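Silicatein alpha (PDB 6ZQ3) probably takes part in building the silica spicules of a marine sponge, forming a protein-silica hybrid, and belongs to the papain-type cysteine peptidases. Local coordinates at residues A34-N39 and L49-I54; N39-G44 and V131-V136; S122-A127 and G208-A213; H165-T170 and G195-A200. All blocks are in the same frame, centred on the assembly; numbering follows the deposited sequence.

Interaction 1 of 4, residues A34-N39 and L49-I54; sequences ALEGIN and LSEQNI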
loop_
_atom_site.group_PDB
_atom_site.type_symbol
_atom_site.label_atom_id
_atom_site.label_comp_id
_atom_site.label_asym_id
_atom_site.label_seq_id
_atom_site.Cartn_x
_atom_site.Cartn_y
_atom_site.Cartn_z
ATOM N N ALA A 34 -2.927 -2.139 2.863
ATOM C CA ALA A 34 -3.777 -3.277 2.518
ATOM C C ALA A 34 -4.182 -4.071 3.765
ATOM O O ALA A 34 -5.354 -4.347 3.969
ATOM C CB ALA A 34 -3.135 -4.171 1.468
ATOM N N LEU A 35 -3.240 -4.383 4.634
ATOM C CA LEU A 35 -3.552 -5.161 5.863
ATOM C C LEU A 35 -4.587 -4.462 6.771
ATOM O O LEU A 35 -5.390 -5.129 7.430
ATOM C CB LEU A 35 -2.289 -5.354 6.701
ATOM C CG LEU A 35 -1.981 -6.684 7.375
ATOM C CD1 LEU A 35 -0.970 -6.407 8.484
ATOM C CD2 LEU A 35 -3.182 -7.445 7.937
ATOM N N GLU A 36 -4.505 -3.127 6.854
ATOM C CA GLU A 36 -5.383 -2.346 7.722
ATOM C C GLU A 36 -6.789 -2.481 7.219
ATOM O O GLU A 36 -7.740 -2.532 8.002
ATOM C CB GLU A 36 -5.008 -0.863 7.711
ATOM C CG GLU A 36 -3.799 -0.517 8.556
ATOM C CD GLU A 36 -3.238 0.876 8.283
ATOM O OE1 GLU A 36 -3.677 1.551 7.324
ATOM O OE2 GLU A 36 -2.344 1.306 9.046
ATOM N N GLY A 37 -6.907 -2.528 5.896
ATOM C CA GLY A 37 -8.193 -2.604 5.237
ATOM C C GLY A 37 -8.841 -3.926 5.480
ATOM O O GLY A 37 -9.902 -4.003 6.070
ATOM N N ILE A 38 -8.160 -4.971 5.051
ATOM C CA ILE A 38 -8.594 -6.353 5.258
ATOM C C ILE A 38 -9.025 -6.626 6.709
ATOM O O ILE A 38 -10.020 -7.289 6.970
ATOM C CB ILE A 38 -7.450 -7.311 4.893
ATOM C CG1 ILE A 38 -7.407 -7.620 3.375
ATOM C CG2 ILE A 38 -7.629 -8.623 5.614
ATOM C CD1 ILE A 38 -7.467 -6.439 2.415
ATOM N N ASN A 39 -8.236 -6.122 7.641
ATOM C CA ASN A 39 -8.480 -6.292 9.042
ATOM C C ASN A 39 -9.706 -5.518 9.505
ATOM O O ASN A 39 -10.504 -6.018 10.264
ATOM C CB ASN A 39 -7.248 -5.823 9.822
ATOM C CG ASN A 39 -7.444 -5.926 11.313
ATOM O OD1 ASN A 39 -7.476 -7.030 11.864
ATOM N ND2 ASN A 39 -7.624 -4.782 11.973
ATOM N N LEU A 49 -1.942 0.474 11.782
ATOM C CA LEU A 49 -0.857 -0.514 11.969
ATOM C C LEU A 49 0.519 0.129 11.750
ATOM O O LEU A 49 0.613 1.224 11.179
ATOM C CB LEU A 49 -1.017 -1.696 11.014
ATOM C CG LEU A 49 -2.268 -2.545 11.220
ATOM C CD1 LEU A 49 -2.310 -3.587 10.121
ATOM C CD2 LEU A 49 -2.305 -3.174 12.617
ATOM N N SER A 50 1.582 -0.546 12.197
ATOM C CA SER A 50 2.887 0.099 12.265
ATOM C C SER A 50 3.848 -0.243 11.118
ATOM O O SER A 50 4.336 -1.365 10.994
ATOM C CB SER A 50 3.556 -0.211 13.579
ATOM O OG SER A 50 4.826 0.405 13.584
ATOM N N GLU A 51 4.133 0.768 10.304
ATOM C CA GLU A 51 5.095 0.669 9.234
ATOM C C GLU A 51 6.516 0.665 9.783
ATOM O O GLU A 51 7.444 0.225 9.102
ATOM C CB GLU A 51 4.960 1.869 8.312
ATOM C CG GLU A 51 3.636 1.971 7.583
ATOM C CD GLU A 51 2.567 2.728 8.352
ATOM O OE1 GLU A 51 2.908 3.337 9.390
ATOM O OE2 GLU A 51 1.387 2.700 7.917
ATOM N N GLN A 52 6.698 1.207 10.984
ATOM C CA GLN A 52 8.002 1.268 11.604
ATOM C C GLN A 52 8.433 -0.147 11.980
ATOM O O GLN A 52 9.626 -0.529 11.869
ATOM C CB GLN A 52 7.897 2.162 12.840
ATOM C CG GLN A 52 9.223 2.503 13.511
ATOM C CD GLN A 52 10.256 3.096 12.580
ATOM O OE1 GLN A 52 9.949 3.917 11.727
ATOM N NE2 GLN A 52 11.506 2.683 12.752
ATOM N N ASN A 53 7.439 -0.919 12.433
ATOM C CA ASN A 53 7.628 -2.331 12.780
ATOM C C ASN A 53 8.241 -3.071 11.605
ATOM O O ASN A 53 9.219 -3.787 11.775
ATOM C CB ASN A 53 6.274 -2.944 13.154
ATOM C CG ASN A 53 6.398 -4.235 13.894
ATOM O OD1 ASN A 53 5.456 -4.670 14.539
ATOM N ND2 ASN A 53 7.556 -4.860 13.806
ATOM N N ILE A 54 7.671 -2.861 10.418
ATOM C CA ILE A 54 8.126 -3.520 9.206
ATOM C C ILE A 54 9.515 -3.018 8.828
ATOM O O ILE A 54 10.358 -3.787 8.349
ATOM C CB ILE A 54 7.180 -3.264 8.010
ATOM C CG1 ILE A 54 6.009 -4.233 8.000
ATOM C CG2 ILE A 54 7.902 -3.481 6.703
ATOM C CD1 ILE A 54 5.071 -4.077 9.163
#

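Interaction 2 of 4, residues N39-G44 and V131-V136; sequences NALATG and VGPVAV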
loop_
_atom_site.group_PDB
_atom_site.type_symbol
_atom_site.label_atom_id
_atom_site.label_comp_id
_atom_site.label_asym_id
_atom_site.label_seq_id
_atom_site.Cartn_x
_atom_site.Cartn_y
_atom_site.Cartn_z
ATOM N N ASN A 39 -8.236 -6.122 7.641
ATOM C CA ASN A 39 -8.480 -6.292 9.042
ATOM C C ASN A 39 -9.706 -5.518 9.505
ATOM O O ASN A 39 -10.504 -6.018 10.264
ATOM C CB ASN A 39 -7.248 -5.823 9.822
ATOM C CG ASN A 39 -7.444 -5.926 11.313
ATOM O OD1 ASN A 39 -7.476 -7.030 11.864
ATOM N ND2 ASN A 39 -7.624 -4.782 11.973
ATOM N N ALA A 40 -9.832 -4.282 9.046
ATOM C CA ALA A 40 -10.929 -3.425 9.398
ATOM C C ALA A 40 -12.288 -3.948 8.891
ATOM O O ALA A 40 -13.301 -3.844 9.572
ATOM C CB ALA A 40 -10.660 -2.044 8.841
ATOM N N LEU A 41 -12.283 -4.468 7.675
ATOM C CA LEU A 41 -13.411 -5.165 7.063
ATOM C C LEU A 41 -13.852 -6.409 7.824
ATOM O O LEU A 41 -15.033 -6.587 8.079
ATOM C CB LEU A 41 -13.003 -5.624 5.650
ATOM C CG LEU A 41 -13.441 -4.887 4.405
ATOM C CD1 LEU A 41 -13.812 -3.457 4.692
ATOM C CD2 LEU A 41 -12.340 -5.012 3.363
ATOM N N ALA A 42 -12.901 -7.288 8.128
ATOM C CA ALA A 42 -13.179 -8.516 8.858
ATOM C C ALA A 42 -13.610 -8.248 10.293
ATOM O O ALA A 42 -14.677 -8.677 10.713
ATOM C CB ALA A 42 -11.945 -9.410 8.860
ATOM N N THR A 43 -12.763 -7.543 11.037
ATOM C CA THR A 43 -13.002 -7.285 12.451
ATOM C C THR A 43 -14.075 -6.229 12.675
ATOM O O THR A 43 -14.642 -6.165 13.752
ATOM C CB THR A 43 -11.715 -6.826 13.209
ATOM O OG1 THR A 43 -11.295 -5.544 12.741
ATOM C CG2 THR A 43 -10.547 -7.820 13.050
ATOM N N GLY A 44 -14.333 -5.385 11.679
ATOM C CA GLY A 44 -15.270 -4.263 11.825
ATOM C C GLY A 44 -14.705 -3.018 12.504
ATOM O O GLY A 44 -15.423 -2.030 12.684
ATOM N N VAL A 131 -12.692 -7.937 -2.407
ATOM C CA VAL A 131 -11.857 -8.291 -1.240
ATOM C C VAL A 131 -11.493 -7.067 -0.377
ATOM O O VAL A 131 -11.701 -7.067 0.851
ATOM C CB VAL A 131 -10.567 -9.029 -1.667
ATOM C CG1 VAL A 131 -9.885 -9.609 -0.448
ATOM C CG2 VAL A 131 -10.860 -10.135 -2.691
ATOM N N GLY A 132 -10.961 -6.022 -1.012
ATOM C CA GLY A 132 -10.466 -4.880 -0.261
ATOM C C GLY A 132 -9.317 -4.129 -0.915
ATOM O O GLY A 132 -8.957 -4.378 -2.086
ATOM N N PRO A 133 -8.745 -3.173 -0.162
ATOM C CA PRO A 133 -7.621 -2.382 -0.645
ATOM C C PRO A 133 -6.439 -3.271 -1.009
ATOM O O PRO A 133 -6.100 -4.177 -0.242
ATOM C CB PRO A 133 -7.282 -1.496 0.551
ATOM C CG PRO A 133 -8.556 -1.388 1.327
ATOM C CD PRO A 133 -9.261 -2.686 1.132
ATOM N N VAL A 134 -5.836 -3.008 -2.168
ATOM C CA VAL A 134 -4.782 -3.831 -2.748
ATOM C C VAL A 134 -3.488 -3.039 -2.846
ATOM O O VAL A 134 -3.468 -1.911 -3.327
ATOM C CB VAL A 134 -5.193 -4.318 -4.143
ATOM C CG1 VAL A 134 -4.108 -5.166 -4.808
ATOM C CG2 VAL A 134 -6.468 -5.126 -4.025
ATOM N N ALA A 135 -2.403 -3.647 -2.400
ATOM C CA ALA A 135 -1.120 -3.031 -2.456
ATOM C C ALA A 135 -0.624 -3.187 -3.881
ATOM O O ALA A 135 -0.712 -4.266 -4.464
ATOM C CB ALA A 135 -0.184 -3.690 -1.470
ATOM N N VAL A 136 -0.172 -2.072 -4.452
ATOM C CA VAL A 136 0.460 -2.043 -5.772
ATOM C C VAL A 136 1.804 -1.297 -5.759
ATOM O O VAL A 136 2.138 -0.597 -4.806
ATOM C CB VAL A 136 -0.446 -1.361 -6.810
ATOM C CG1 VAL A 136 -1.811 -2.038 -6.887
ATOM C CG2 VAL A 136 -0.568 0.139 -6.515
#

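Interaction 3 of 4, residues S122-A127 and G208-A213; sequences SDLEAA and GIASDA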
loop_
_atom_site.group_PDB
_atom_site.type_symbol
_atom_site.label_atom_id
_atom_site.label_comp_id
_atom_site.label_asym_id
_atom_site.label_seq_id
_atom_site.Cartn_x
_atom_site.Cartn_y
_atom_site.Cartn_z
ATOM N N SER A 122 -8.490 -6.335 -14.832
ATOM C CA SER A 122 -9.822 -6.881 -14.534
ATOM C C SER A 122 -9.786 -7.803 -13.301
ATOM O O SER A 122 -10.728 -7.823 -12.525
ATOM C CB SER A 122 -10.366 -7.621 -15.739
ATOM O OG SER A 122 -9.487 -8.668 -16.079
ATOM N N ASP A 123 -8.631 -8.425 -13.083
ATOM C CA ASP A 123 -8.411 -9.253 -11.911
ATOM C C ASP A 123 -8.156 -8.293 -10.745
ATOM O O ASP A 123 -8.594 -8.538 -9.622
ATOM C CB ASP A 123 -7.211 -10.176 -12.116
ATOM N N LEU A 124 -7.443 -7.200 -11.024
ATOM C CA LEU A 124 -7.158 -6.187 -10.020
ATOM C C LEU A 124 -8.470 -5.533 -9.543
ATOM O O LEU A 124 -8.677 -5.352 -8.343
ATOM C CB LEU A 124 -6.177 -5.144 -10.568
ATOM C CG LEU A 124 -5.803 -3.939 -9.689
ATOM C CD1 LEU A 124 -5.405 -4.324 -8.275
ATOM C CD2 LEU A 124 -4.672 -3.156 -10.345
ATOM N N GLU A 125 -9.363 -5.211 -10.471
ATOM C CA GLU A 125 -10.651 -4.613 -10.099
ATOM C C GLU A 125 -11.461 -5.603 -9.287
ATOM O O GLU A 125 -12.008 -5.268 -8.250
ATOM C CB GLU A 125 -11.451 -4.165 -11.333
ATOM N N ALA A 126 -11.500 -6.843 -9.743
ATOM C CA ALA A 126 -12.192 -7.887 -9.009
ATOM C C ALA A 126 -11.657 -8.000 -7.575
ATOM O O ALA A 126 -12.431 -8.161 -6.635
ATOM C CB ALA A 126 -12.089 -9.219 -9.757
ATOM N N ALA A 127 -10.341 -7.895 -7.389
ATOM C CA ALA A 127 -9.764 -7.927 -6.029
ATOM C C ALA A 127 -10.224 -6.746 -5.206
ATOM O O ALA A 127 -10.618 -6.903 -4.052
ATOM C CB ALA A 127 -8.257 -7.954 -6.079
ATOM N N GLY A 208 2.400 0.386 -14.861
ATOM C CA GLY A 208 2.561 -0.939 -14.294
ATOM C C GLY A 208 1.799 -1.097 -13.005
ATOM O O GLY A 208 2.293 -1.732 -12.081
ATOM N N ILE A 209 0.600 -0.516 -12.944
ATOM C CA ILE A 209 -0.221 -0.565 -11.734
ATOM C C ILE A 209 -0.685 -1.990 -11.356
ATOM O O ILE A 209 -0.915 -2.292 -10.174
ATOM C CB ILE A 209 -1.435 0.396 -11.847
ATOM C CG1 ILE A 209 -1.967 0.747 -10.461
ATOM C CG2 ILE A 209 -2.544 -0.186 -12.711
ATOM C CD1 ILE A 209 -3.258 1.503 -10.513
ATOM N N ALA A 210 -0.797 -2.861 -12.354
ATOM C CA ALA A 210 -1.252 -4.219 -12.144
ATOM C C ALA A 210 -0.163 -5.263 -12.385
ATOM O O ALA A 210 -0.475 -6.454 -12.436
ATOM C CB ALA A 210 -2.462 -4.499 -13.039
ATOM N N SER A 211 1.099 -4.833 -12.521
ATOM C CA SER A 211 2.252 -5.750 -12.637
ATOM C C SER A 211 2.607 -6.553 -11.366
ATOM O O SER A 211 2.951 -7.718 -11.467
ATOM C CB SER A 211 3.505 -4.984 -13.103
ATOM O OG SER A 211 3.311 -4.458 -14.410
ATOM N N ASP A 212 2.548 -5.910 -10.194
ATOM C CA ASP A 212 2.929 -6.497 -8.901
ATOM C C ASP A 212 1.958 -6.075 -7.776
ATOM O O ASP A 212 2.334 -5.403 -6.784
ATOM C CB ASP A 212 4.372 -6.099 -8.526
ATOM N N ALA A 213 0.699 -6.455 -7.950
ATOM C CA ALA A 213 -0.325 -6.159 -6.972
ATOM C C ALA A 213 -0.560 -7.388 -6.088
ATOM O O ALA A 213 -0.556 -8.523 -6.551
ATOM C CB ALA A 213 -1.603 -5.777 -7.675
#

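Interaction 4 of 4, residues H165-T170 and G195-A200; sequences HAMVIT and GYVKMA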
loop_
_atom_site.group_PDB
_atom_site.type_symbol
_atom_site.label_atom_id
_atom_site.label_comp_id
_atom_site.label_asym_id
_atom_site.label_seq_id
_atom_site.Cartn_x
_atom_site.Cartn_y
_atom_site.Cartn_z
ATOM N N HIS A 165 7.819 2.659 -6.846
ATOM C CA HIS A 165 7.058 3.256 -5.744
ATOM C C HIS A 165 5.774 2.476 -5.542
ATOM O O HIS A 165 5.138 2.058 -6.508
ATOM C CB HIS A 165 6.779 4.754 -6.008
ATOM C CG HIS A 165 6.075 5.440 -4.880
ATOM N ND1 HIS A 165 6.722 5.828 -3.726
ATOM C CD2 HIS A 165 4.780 5.811 -4.726
ATOM C CE1 HIS A 165 5.856 6.399 -2.907
ATOM N NE2 HIS A 165 4.671 6.406 -3.491
ATOM N N ALA A 166 5.422 2.278 -4.276
ATOM C CA ALA A 166 4.339 1.404 -3.884
ATOM C C ALA A 166 3.275 2.201 -3.168
ATOM O O ALA A 166 3.587 3.133 -2.422
ATOM C CB ALA A 166 4.854 0.288 -2.963
ATOM N N MET A 167 2.016 1.811 -3.358
ATOM C CA MET A 167 0.890 2.513 -2.711
ATOM C C MET A 167 -0.270 1.566 -2.515
ATOM O O MET A 167 -0.173 0.406 -2.870
ATOM C CB MET A 167 0.442 3.714 -3.565
ATOM C CG MET A 167 1.477 4.235 -4.552
ATOM S SD MET A 167 0.783 5.355 -5.772
ATOM C CE MET A 167 0.318 6.629 -4.621
ATOM N N VAL A 168 -1.369 2.055 -1.950
ATOM C CA VAL A 168 -2.578 1.229 -1.748
ATOM C C VAL A 168 -3.669 1.683 -2.678
ATOM O O VAL A 168 -4.068 2.829 -2.616
ATOM C CB VAL A 168 -3.203 1.369 -0.347
ATOM C CG1 VAL A 168 -3.989 0.113 -0.009
ATOM C CG2 VAL A 168 -2.159 1.636 0.707
ATOM N N ILE A 169 -4.161 0.801 -3.530
ATOM C CA ILE A 169 -5.403 1.075 -4.241
ATOM C C ILE A 169 -6.582 0.939 -3.257
ATOM O O ILE A 169 -6.773 -0.116 -2.647
ATOM C CB ILE A 169 -5.526 0.156 -5.488
ATOM C CG1 ILE A 169 -4.427 0.537 -6.496
ATOM C CG2 ILE A 169 -6.885 0.284 -6.167
ATOM C CD1 ILE A 169 -4.698 0.080 -7.907
ATOM N N THR A 170 -7.367 2.004 -3.100
ATOM C CA THR A 170 -8.520 2.000 -2.183
ATOM C C THR A 170 -9.884 2.040 -2.889
ATOM O O THR A 170 -10.919 2.082 -2.229
ATOM C CB THR A 170 -8.468 3.206 -1.245
ATOM O OG1 THR A 170 -8.389 4.385 -2.035
ATOM C CG2 THR A 170 -7.263 3.150 -0.285
ATOM N N GLY A 195 -3.350 13.760 -0.556
ATOM C CA GLY A 195 -2.496 12.569 -0.486
ATOM C C GLY A 195 -2.908 11.419 -1.391
ATOM O O GLY A 195 -2.266 10.359 -1.388
ATOM N N TYR A 196 -3.985 11.594 -2.144
ATOM C CA TYR A 196 -4.441 10.585 -3.106
ATOM C C TYR A 196 -4.009 10.918 -4.515
ATOM O O TYR A 196 -3.835 12.075 -4.867
ATOM C CB TYR A 196 -5.976 10.480 -3.131
ATOM C CG TYR A 196 -6.522 9.742 -1.967
ATOM C CD1 TYR A 196 -6.733 10.385 -0.757
ATOM C CD2 TYR A 196 -6.773 8.378 -2.036
ATOM C CE1 TYR A 196 -7.226 9.703 0.344
ATOM C CE2 TYR A 196 -7.257 7.695 -0.938
ATOM C CZ TYR A 196 -7.495 8.376 0.240
ATOM O OH TYR A 196 -7.983 7.720 1.341
ATOM N N VAL A 197 -3.914 9.900 -5.343
ATOM C CA VAL A 197 -3.750 10.119 -6.773
ATOM C C VAL A 197 -4.795 9.261 -7.504
ATOM O O VAL A 197 -5.073 8.115 -7.102
ATOM C CB VAL A 197 -2.291 9.831 -7.223
ATOM C CG1 VAL A 197 -1.856 8.416 -6.860
ATOM C CG2 VAL A 197 -2.090 10.077 -8.701
ATOM N N LYS A 198 -5.389 9.825 -8.554
ATOM C CA LYS A 198 -6.242 9.040 -9.429
ATOM C C LYS A 198 -5.415 8.660 -10.644
ATOM O O LYS A 198 -4.977 9.530 -11.402
ATOM C CB LYS A 198 -7.511 9.808 -9.796
ATOM N N MET A 199 -5.161 7.361 -10.817
ATOM C CA MET A 199 -4.378 6.889 -11.975
ATOM C C MET A 199 -5.197 6.243 -13.079
ATOM O O MET A 199 -6.342 5.866 -12.879
ATOM C CB MET A 199 -3.277 5.973 -11.504
ATOM C CG MET A 199 -2.269 6.767 -10.703
ATOM S SD MET A 199 -0.832 5.843 -10.232
ATOM C CE MET A 199 -0.072 5.557 -11.825
ATOM N N ALA A 200 -4.600 6.161 -14.264
ATOM C CA ALA A 200 -5.333 5.763 -15.478
ATOM C C ALA A 200 -5.760 4.300 -15.391
ATOM O O ALA A 200 -4.940 3.397 -15.152
ATOM C CB ALA A 200 -4.474 6.006 -16.717
#

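Interaction 1 of 4, residues A34-N39 and L49-I54
L49 and E36 carry this contact, L49 burying the most surface and E36 the next most. The backbone N of L49 donates to E36 OE2 at 2.9 Å, and the N-H...O angle of 173° makes the bond nearly straight; it reaches the oxygen on its anti side, 21° out of the carboxylate plane. The E36 chain lies extended beyond CG and runs past the L49 side chain in the opposite direction, which brings E36 CG within 3.7 Å of L49 CG. With CG anti to its carbonyl carbon (chi1 -64°), L49 directs its branch at the helix, where CD1 meets L35 CD1 at 3.5 Å and the two leucines cross at about a right angle. E51 OE2 comes to 4.1 Å from E36 OE2, a pairing of like charges; K18 salt-bridges both and probably offsets the repulsion, while T15 binds E36 OE1. A leucine in place of E36 would probably leave the L49 N-H without its acceptor and K18 with one carboxylate fewer. Farther on, S50 N-caps helix 51-57, its OG accepting from N53 N at 3.1 Å. The arrangement belongs to the helical domain of the papain fold, where helix 26-43 is the long central helix.

Interaction 2 of 4, residues N39-G44 and V131-V136
L41 reaches across from helix 26-43 to the turn at V131-P133, and its CD2 methyl does all the close touching. Traced outward, CB leaves the helix toward the turn, but neither it nor CG has a partner there within 4.2 Å. At the fork the branches part: CD1 remains outside the limit as well, whereas CD2 comes to 3.3 Å from V131 O, a van der Waals meeting of methyl and carbonyl oxygen. The same methyl lies 4.1 Å from G132 CA and 4.5 Å from P133 CD, so one carbon faces three successive residues. Neither chi1 (-102°) nor chi2 (22°) is staggered, and together they bring CD2 to V131 O.

G132 is the first residue to leave helical geometry after helix 121-130, with phi at 150°. A side chain on it would point toward L41, with its CB only 3.2 Å from L41 CD2 and in collision with the P133 ring; the absence of one lets the leucine approach. No hydrogen bond crosses the contact, and its 79 Å² of buried surface fits a small contact made by one methyl group. Behind the turn, P133 rests on W8 and V168, while A13 covers part of L41.

In the last turn of helix 26-43, N39 O accepts from T43 N and T43 OG1 on opposite faces of its carbonyl plane, the hydroxyl at 2.6 Å. The contact sits at the interface of the two papain-fold domains, joining the C-terminal part of the central helix to the turn that leads into strand 134-138 of the beta domain.

Interaction 3 of 4, residues S122-A127 and G208-A213
L124 points its fork from helix 121-130 into the loop 208-213, each branch taking a different part of that loop. CG stands anti to the backbone N (chi1 177°), which carries both methyls off the helix surface toward the loop. CD2 meets A210 CB at 3.7 Å, methyl against methyl, and also lies 3.9 Å from the carbonyl oxygen I209 O. CD1 turns to A213 CB at 4.1 Å. The CA-CB bonds of A210 and A213 are both directed at the helix, so the two alanines present their methyls to the leucine as separate points of contact. I209 takes a lesser share: its CB does not head for the helix, and CG2 comes no closer than 4.4 Å to L124 CD2. The nearest CA pair, L124 and A210 at 6.6 Å, shows how near small alanine side chains let the backbones come. Around this centre, I116, V134, W181 and I169 also touch L124. The loop has polar ties of its own, with N205 accepting from A210 N and S118 OG hydrogen-bonded to S211 O. Between the two segments there is neither a hydrogen bond nor a charged pair; the chemistry implies an attachment resting on buried apolar surface and on the fit of methyl groups.

Interaction 4 of 4, residues H165-T170 and G195-A200
M167 and V197 make the closest approach between these strands, M167 CE lying 3.6 Å from V197 CG1, with M167 SD behind it at 4.2 Å. The thioether is bent at its last torsion (chi3 64°), which turns the methyl into the valine, and the two side chains cross at about a right angle. The second touch is polar against aromatic: T170 OG1 stands at the edge of the Y196 ring, near its plane and 3.7 Å from CE2, those side chains again meeting roughly at right angles. T170 OG1 is also weakly hydrogen-bonded to L182 O.

The strands are not hydrogen-bonded to each other, and their nearest CA atoms, those of T170 and Y196, are 9.5 Å apart. Strand 180-184 lies between them in the sheet and pairs antiparallel with both. V168 shares backbone hydrogen bonds with K184, while Y196 packs on L182 and K184, and V197 on A183. On the far side of strand 165-173, M167 bonds through its backbone to V136. At the start of that strand, H165 NE2 is hydrogen-bonded to N185, the His-Asn arrangement characteristic of the papain-family active site, here on the curled sheet of the beta domain.

Overall arrangement
From the N terminus, interaction 1 closes a short loop first, joining helix 26-43 to the start of helix 51-57 within the helical domain. Interaction 2 leaves the same helix, shares N39 with interaction 1 and crosses it along the chain, reaching about 90 residues ahead to the beta domain. Interaction 3 starts on helix 121-130 before the second segment of interaction 2, so these two cross as well; it closes near the C terminus. Interaction 4 is nested inside that loop, where I209 packs on I169. Strand 134-138, entered from interaction 2, pairs with strand 165-173 of interaction 4. Interactions 1 and 3, centres about 20 Å apart, do not touch.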